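MlnE (Bacillus amyloliquefaciens subsp. plantarum, PDB 5D2E) probably reduces beta-keto groups of carrier-bound polyketide intermediates with NADPH, as the N-terminal B-type ketoreductase of the macrolactin assembly line. Local coordinates at residues Y153-M158 with S193-V198; A161-K166 with A200-F205. One frame throughout, in Å; residues are numbered along the deposited sequence.

Contact 1. Residues Y153-M158 with S193-V198; sequences YSLFQM and SFLKTV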
loop_
_atom_site.group_PDB
_atom_site.type_symbol
_atom_site.label_atom_id
_atom_site.label_comp_id
_atom_site.label_asym_id
_atom_site.label_seq_id
_atom_site.Cartn_x
_atom_site.Cartn_y
_atom_site.Cartn_z
ATOM N N TYR A 153 10.650 -2.518 7.950
ATOM C CA TYR A 153 12.059 -2.355 8.154
ATOM C C TYR A 153 12.790 -3.657 8.542
ATOM O O TYR A 153 13.882 -3.920 8.054
ATOM C CB TYR A 153 12.385 -1.206 9.088
ATOM C CG TYR A 153 12.066 0.169 8.482
ATOM C CD1 TYR A 153 12.758 0.644 7.390
ATOM C CD2 TYR A 153 11.099 0.981 9.017
ATOM C CE1 TYR A 153 12.459 1.905 6.821
ATOM C CE2 TYR A 153 10.785 2.230 8.460
ATOM C CZ TYR A 153 11.474 2.692 7.388
ATOM O OH TYR A 153 11.133 3.909 6.880
ATOM N N SER A 154 12.163 -4.475 9.359
ATOM C CA SER A 154 12.764 -5.726 9.757
ATOM C C SER A 154 12.935 -6.584 8.499
ATOM O O SER A 154 13.960 -7.229 8.270
ATOM C CB SER A 154 11.829 -6.478 10.743
ATOM O OG SER A 154 12.387 -7.810 10.884
ATOM N N LEU A 155 11.926 -6.603 7.661
ATOM C CA LEU A 155 12.005 -7.382 6.416
ATOM C C LEU A 155 13.044 -6.838 5.455
ATOM O O LEU A 155 13.706 -7.610 4.793
ATOM C CB LEU A 155 10.630 -7.473 5.729
ATOM C CG LEU A 155 9.593 -8.453 6.328
ATOM C CD1 LEU A 155 8.258 -8.149 5.709
ATOM C CD2 LEU A 155 9.957 -9.947 6.209
ATOM N N PHE A 156 13.140 -5.524 5.364
ATOM C CA PHE A 156 14.170 -4.928 4.530
ATOM C C PHE A 156 15.557 -5.350 5.033
ATOM O O PHE A 156 16.363 -5.830 4.216
ATOM C CB PHE A 156 14.038 -3.440 4.552
ATOM C CG PHE A 156 15.279 -2.727 4.165
ATOM C CD1 PHE A 156 15.722 -2.764 2.854
ATOM C CD2 PHE A 156 15.979 -2.028 5.100
ATOM C CE1 PHE A 156 16.888 -2.114 2.494
ATOM C CE2 PHE A 156 17.131 -1.387 4.747
ATOM C CZ PHE A 156 17.571 -1.409 3.440
ATOM N N GLN A 157 15.809 -5.223 6.349
ATOM C CA GLN A 157 17.091 -5.649 6.902
ATOM C C GLN A 157 17.346 -7.149 6.602
ATOM O O GLN A 157 18.475 -7.562 6.222
ATOM C CB GLN A 157 17.250 -5.358 8.380
ATOM C CG GLN A 157 17.136 -3.899 8.837
ATOM C CD GLN A 157 18.171 -2.946 8.252
ATOM O OE1 GLN A 157 18.104 -1.692 8.400
ATOM N NE2 GLN A 157 19.176 -3.529 7.652
ATOM N N MET A 158 16.307 -7.966 6.767
ATOM C CA MET A 158 16.443 -9.387 6.617
ATOM C C MET A 158 16.768 -9.743 5.181
ATOM O O MET A 158 17.712 -10.464 4.924
ATOM C CB MET A 158 15.167 -10.087 7.064
ATOM C CG MET A 158 15.238 -11.602 6.888
ATOM S SD MET A 158 13.600 -12.394 6.954
ATOM C CE MET A 158 13.058 -12.025 5.268
ATOM N N SER A 193 2.553 -5.916 -0.703
ATOM C CA SER A 193 3.021 -5.138 -1.883
ATOM C C SER A 193 4.548 -5.118 -1.906
ATOM O O SER A 193 5.128 -5.320 -2.919
ATOM C CB SER A 193 2.533 -3.717 -1.768
ATOM O OG SER A 193 1.138 -3.643 -1.713
ATOM N N PHE A 194 5.194 -4.988 -0.738
ATOM C CA PHE A 194 6.659 -5.088 -0.618
ATOM C C PHE A 194 7.131 -6.491 -1.023
ATOM O O PHE A 194 8.065 -6.634 -1.813
ATOM C CB PHE A 194 7.039 -4.746 0.842
ATOM C CG PHE A 194 8.476 -4.803 1.146
ATOM C CD1 PHE A 194 9.286 -3.693 0.892
ATOM C CD2 PHE A 194 9.024 -5.935 1.715
ATOM C CE1 PHE A 194 10.638 -3.747 1.139
ATOM C CE2 PHE A 194 10.373 -5.998 1.984
ATOM C CZ PHE A 194 11.173 -4.892 1.684
ATOM N N LEU A 195 6.525 -7.527 -0.465
ATOM C CA LEU A 195 6.980 -8.895 -0.729
ATOM C C LEU A 195 6.845 -9.298 -2.190
ATOM O O LEU A 195 7.694 -10.040 -2.744
ATOM C CB LEU A 195 6.193 -9.909 0.132
ATOM C CG LEU A 195 6.365 -9.761 1.650
ATOM C CD1 LEU A 195 5.375 -10.603 2.418
ATOM C CD2 LEU A 195 7.790 -10.146 2.029
ATOM N N LYS A 196 5.777 -8.875 -2.820
ATOM C CA LYS A 196 5.581 -9.173 -4.246
ATOM C C LYS A 196 6.729 -8.566 -5.019
ATOM O O LYS A 196 7.197 -9.143 -5.977
ATOM C CB LYS A 196 4.310 -8.528 -4.783
ATOM C CG LYS A 196 3.053 -9.275 -4.456
ATOM C CD LYS A 196 1.902 -8.478 -5.076
ATOM C CE LYS A 196 0.722 -9.359 -5.317
ATOM N NZ LYS A 196 -0.436 -8.444 -5.262
ATOM N N THR A 197 7.194 -7.401 -4.595
ATOM C CA THR A 197 8.320 -6.796 -5.364
ATOM C C THR A 197 9.672 -7.425 -5.021
ATOM O O THR A 197 10.482 -7.627 -5.906
ATOM C CB THR A 197 8.241 -5.256 -5.624
ATOM O OG1 THR A 197 9.555 -4.571 -5.820
ATOM C CG2 THR A 197 7.249 -4.559 -4.829
ATOM N N VAL A 198 9.875 -7.843 -3.762
ATOM C CA VAL A 198 11.085 -8.663 -3.439
ATOM C C VAL A 198 11.133 -9.879 -4.367
ATOM O O VAL A 198 12.195 -10.228 -4.938
ATOM C CB VAL A 198 11.072 -9.109 -1.966
ATOM C CG1 VAL A 198 12.079 -10.213 -1.692
ATOM C CG2 VAL A 198 11.269 -7.897 -1.075
#

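Contact 2. Residues A161-K166 with A200-F205; sequences AFMANK and AENPNF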
loop_
_atom_site.group_PDB
_atom_site.type_symbol
_atom_site.label_atom_id
_atom_site.label_comp_id
_atom_site.label_asym_id
_atom_site.label_seq_id
_atom_site.Cartn_x
_atom_site.Cartn_y
_atom_site.Cartn_z
ATOM N N ALA A 161 20.357 -8.403 4.164
ATOM C CA ALA A 161 21.389 -9.223 4.798
ATOM C C ALA A 161 21.426 -10.586 4.165
ATOM O O ALA A 161 22.539 -11.113 3.921
ATOM C CB ALA A 161 21.129 -9.357 6.297
ATOM N N PHE A 162 20.249 -11.214 3.941
ATOM C CA PHE A 162 20.263 -12.548 3.351
ATOM C C PHE A 162 20.926 -12.542 1.982
ATOM O O PHE A 162 21.644 -13.501 1.651
ATOM C CB PHE A 162 18.885 -13.140 3.170
ATOM C CG PHE A 162 18.264 -13.677 4.440
ATOM C CD1 PHE A 162 18.858 -13.481 5.680
ATOM C CD2 PHE A 162 17.024 -14.321 4.367
ATOM C CE1 PHE A 162 18.271 -14.009 6.817
ATOM C CE2 PHE A 162 16.432 -14.810 5.503
ATOM C CZ PHE A 162 17.077 -14.645 6.721
ATOM N N MET A 163 20.661 -11.502 1.184
ATOM C CA MET A 163 21.239 -11.507 -0.168
ATOM C C MET A 163 22.711 -11.202 -0.083
ATOM O O MET A 163 23.514 -11.834 -0.801
ATOM C CB MET A 163 20.473 -10.583 -1.104
ATOM C CG MET A 163 19.096 -11.190 -1.396
ATOM S SD MET A 163 18.126 -10.249 -2.616
ATOM C CE MET A 163 17.864 -8.828 -1.595
ATOM N N ALA A 164 23.085 -10.258 0.785
ATOM C CA ALA A 164 24.459 -9.867 0.844
ATOM C C ALA A 164 25.342 -10.998 1.324
ATOM O O ALA A 164 26.490 -11.106 0.904
ATOM C CB ALA A 164 24.670 -8.657 1.745
ATOM N N ASN A 165 24.849 -11.809 2.258
ATOM C CA ASN A 165 25.628 -12.920 2.824
ATOM C C ASN A 165 25.335 -14.249 2.143
ATOM O O ASN A 165 25.793 -15.293 2.590
ATOM C CB ASN A 165 25.326 -13.013 4.330
ATOM C CG ASN A 165 25.775 -11.773 5.066
ATOM O OD1 ASN A 165 26.916 -11.420 4.981
ATOM N ND2 ASN A 165 24.872 -11.036 5.632
ATOM N N LYS A 166 24.506 -14.243 1.105
ATOM C CA LYS A 166 24.142 -15.420 0.342
ATOM C C LYS A 166 23.708 -16.622 1.196
ATOM O O LYS A 166 24.132 -17.769 0.972
ATOM C CB LYS A 166 25.315 -15.793 -0.576
ATOM C CG LYS A 166 25.615 -14.691 -1.607
ATOM C CD LYS A 166 26.220 -15.305 -2.849
ATOM C CE LYS A 166 27.098 -14.293 -3.563
ATOM N NZ LYS A 166 27.261 -14.714 -4.986
ATOM N N ALA A 200 9.809 -10.235 -7.287
ATOM C CA ALA A 200 10.096 -9.848 -8.689
ATOM C C ALA A 200 11.583 -9.554 -8.841
ATOM O O ALA A 200 12.173 -9.857 -9.864
ATOM C CB ALA A 200 9.278 -8.645 -9.080
ATOM N N GLU A 201 12.212 -8.986 -7.805
ATOM C CA GLU A 201 13.629 -8.723 -7.812
ATOM C C GLU A 201 14.475 -9.946 -7.621
ATOM O O GLU A 201 15.577 -9.998 -8.159
ATOM C CB GLU A 201 13.971 -7.704 -6.744
ATOM C CG GLU A 201 13.389 -6.346 -7.038
ATOM C CD GLU A 201 13.706 -5.313 -5.990
ATOM O OE1 GLU A 201 14.565 -5.555 -5.067
ATOM O OE2 GLU A 201 13.058 -4.239 -6.081
ATOM N N ASN A 202 14.028 -10.895 -6.790
ATOM C CA ASN A 202 14.759 -12.146 -6.602
ATOM C C ASN A 202 13.816 -13.331 -6.658
ATOM O O ASN A 202 13.244 -13.752 -5.629
ATOM C CB ASN A 202 15.628 -12.145 -5.358
ATOM C CG ASN A 202 16.396 -13.469 -5.218
ATOM O OD1 ASN A 202 16.341 -14.338 -6.107
ATOM N ND2 ASN A 202 17.035 -13.671 -4.067
ATOM N N PRO A 203 13.641 -13.912 -7.875
ATOM C CA PRO A 203 12.632 -14.941 -8.002
ATOM C C PRO A 203 12.935 -16.232 -7.249
ATOM O O PRO A 203 12.071 -17.052 -7.112
ATOM C CB PRO A 203 12.572 -15.218 -9.507
ATOM C CG PRO A 203 13.107 -14.000 -10.149
ATOM C CD PRO A 203 14.129 -13.437 -9.185
ATOM N N ASN A 204 14.144 -16.415 -6.789
ATOM C CA ASN A 204 14.412 -17.527 -5.881
ATOM C C ASN A 204 13.838 -17.369 -4.450
ATOM O O ASN A 204 13.941 -18.302 -3.662
ATOM C CB ASN A 204 15.899 -17.667 -5.769
ATOM C CG ASN A 204 16.501 -18.213 -7.051
ATOM O OD1 ASN A 204 15.932 -19.091 -7.713
ATOM N ND2 ASN A 204 17.619 -17.714 -7.386
ATOM N N PHE A 205 13.340 -16.177 -4.113
ATOM C CA PHE A 205 12.623 -15.933 -2.863
ATOM C C PHE A 205 11.117 -15.980 -3.114
ATOM O O PHE A 205 10.523 -15.032 -3.646
ATOM C CB PHE A 205 12.985 -14.583 -2.265
ATOM C CG PHE A 205 14.363 -14.475 -1.686
ATOM C CD1 PHE A 205 15.238 -15.574 -1.574
ATOM C CD2 PHE A 205 14.808 -13.242 -1.247
ATOM C CE1 PHE A 205 16.502 -15.398 -0.992
ATOM C CE2 PHE A 205 16.053 -13.079 -0.696
ATOM C CZ PHE A 205 16.899 -14.169 -0.552
#

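Contact 1. Residues Y153-M158 with S193-V198
Two neighbouring helices of the Rossmann-like half that lacks the cofactor, 141-164 and 186-201, meet here through Leu155, Phe156, Phe194 and Leu195. Strand 171-180 lies between them in the chain and pairs in parallel with the strands before and after. Such parallel crossovers place successive helices side by side. The short segments run nearly parallel, 13° apart, with their axes 11.5 Å from each other. Leu155 and Leu195 lie level, and so do Phe156 and Phe194.

Phe194 bridges much of this wide spacing. Its CG is anti to the backbone N (chi1 180°), which sends the ring out toward helix 141-164. The CE2 corner reaches Leu155 CB at 4.0 Å. The neighbouring CZ lies 4.1 Å from Phe156 CA, so the ring tip meets the backbone of that helix as well as its side chains. Both approaches to the ring are oblique. The Phe156 ring turns away and packs on Ile369 and on Ile377 of helix 374-381. Phe194 also touches Ile369, so the two aromatics share a neighbour from the cofactor-binding half. Alongside, one methyl pair meets: Leu155 CD1 lies 4.2 Å from Leu195 CD2.

Polar groups nearby look elsewhere. Ser154 OG is hydrogen-bonded to Tyr111 OH and His130 NE2, and Ser193 OG to Ala411 O. The four touching residues are all buried and join through carbon alone. The contact therefore rests on dispersion and exclusion of water, and most of its close approaches use the CE2 and CZ atoms of Phe194.

Contact 2. Residues A161-K166 with A200-F205
Met163 and Asn202 face each other where two helices end, their CA atoms 9.2 Å apart; helix 141-164 finishes in a Schellman motif with Lys166 at positive phi, and helix 186-201 gives way to a type I turn from Asn202 to Phe205.

Met163 and Phe205 contribute the larger shares of the contact. Met163 CG lies 3.6 Å from Phe205 CE2. This CG is anti to the carbonyl carbon (chi1 -70°) and the chain runs on extended through chi2, which brings SD obliquely to the ring, a Met-aromatic contact 5.0 Å from its centroid. The bend at chi3 (-68°) turns only the terminal methyl. Asn202 ND2 approaches Met163 SD from the same general side as the ring, at 3.9 Å. The two side chains lie alongside each other, running in opposing directions.

Asn202 ND2 also sits over the centre of the Phe205 ring, 3.3 Å above its plane. Asn202 OD1 accepts from Asn204 N at 3.1 Å, forming an Asx turn, with the donor well above the carbonyl plane. It supports the type I turn, which the Phe205 N to Asn202 O bond closes. Phe162 adds its CB, 4.3 Å from Phe205 CZ. Phe205 also packs on Ala171 and Ile173 of strand 171-180.

The Asn202 amide, its nitrogen over the Phe205 ring, thus organises its own segment. Met163 packs on the resulting surface through apolar and sulfur-aromatic contact.

How the contacts relate
Contacts 1 and 2 are successive levels of one interface between helices 141-164 and 186-201, with centres 11 Å apart. They touch directly: Val198 CG1 packs 4.1 Å from Phe205 CD2. Contact 1 is the deeper, about 13 Å from the centre of the chain, against about 22 Å for contact 2 near the helix ends. Contact 1 is near the cofactor site: the Phe194 side chain is about 9 Å from that of Tyr421, an NADP-binding residue. Contact 2 is away from the annotated sites. Both nevertheless border the 368-370 loop, through Ile369 at contact 1 and Ile370 beside Met163 at contact 2.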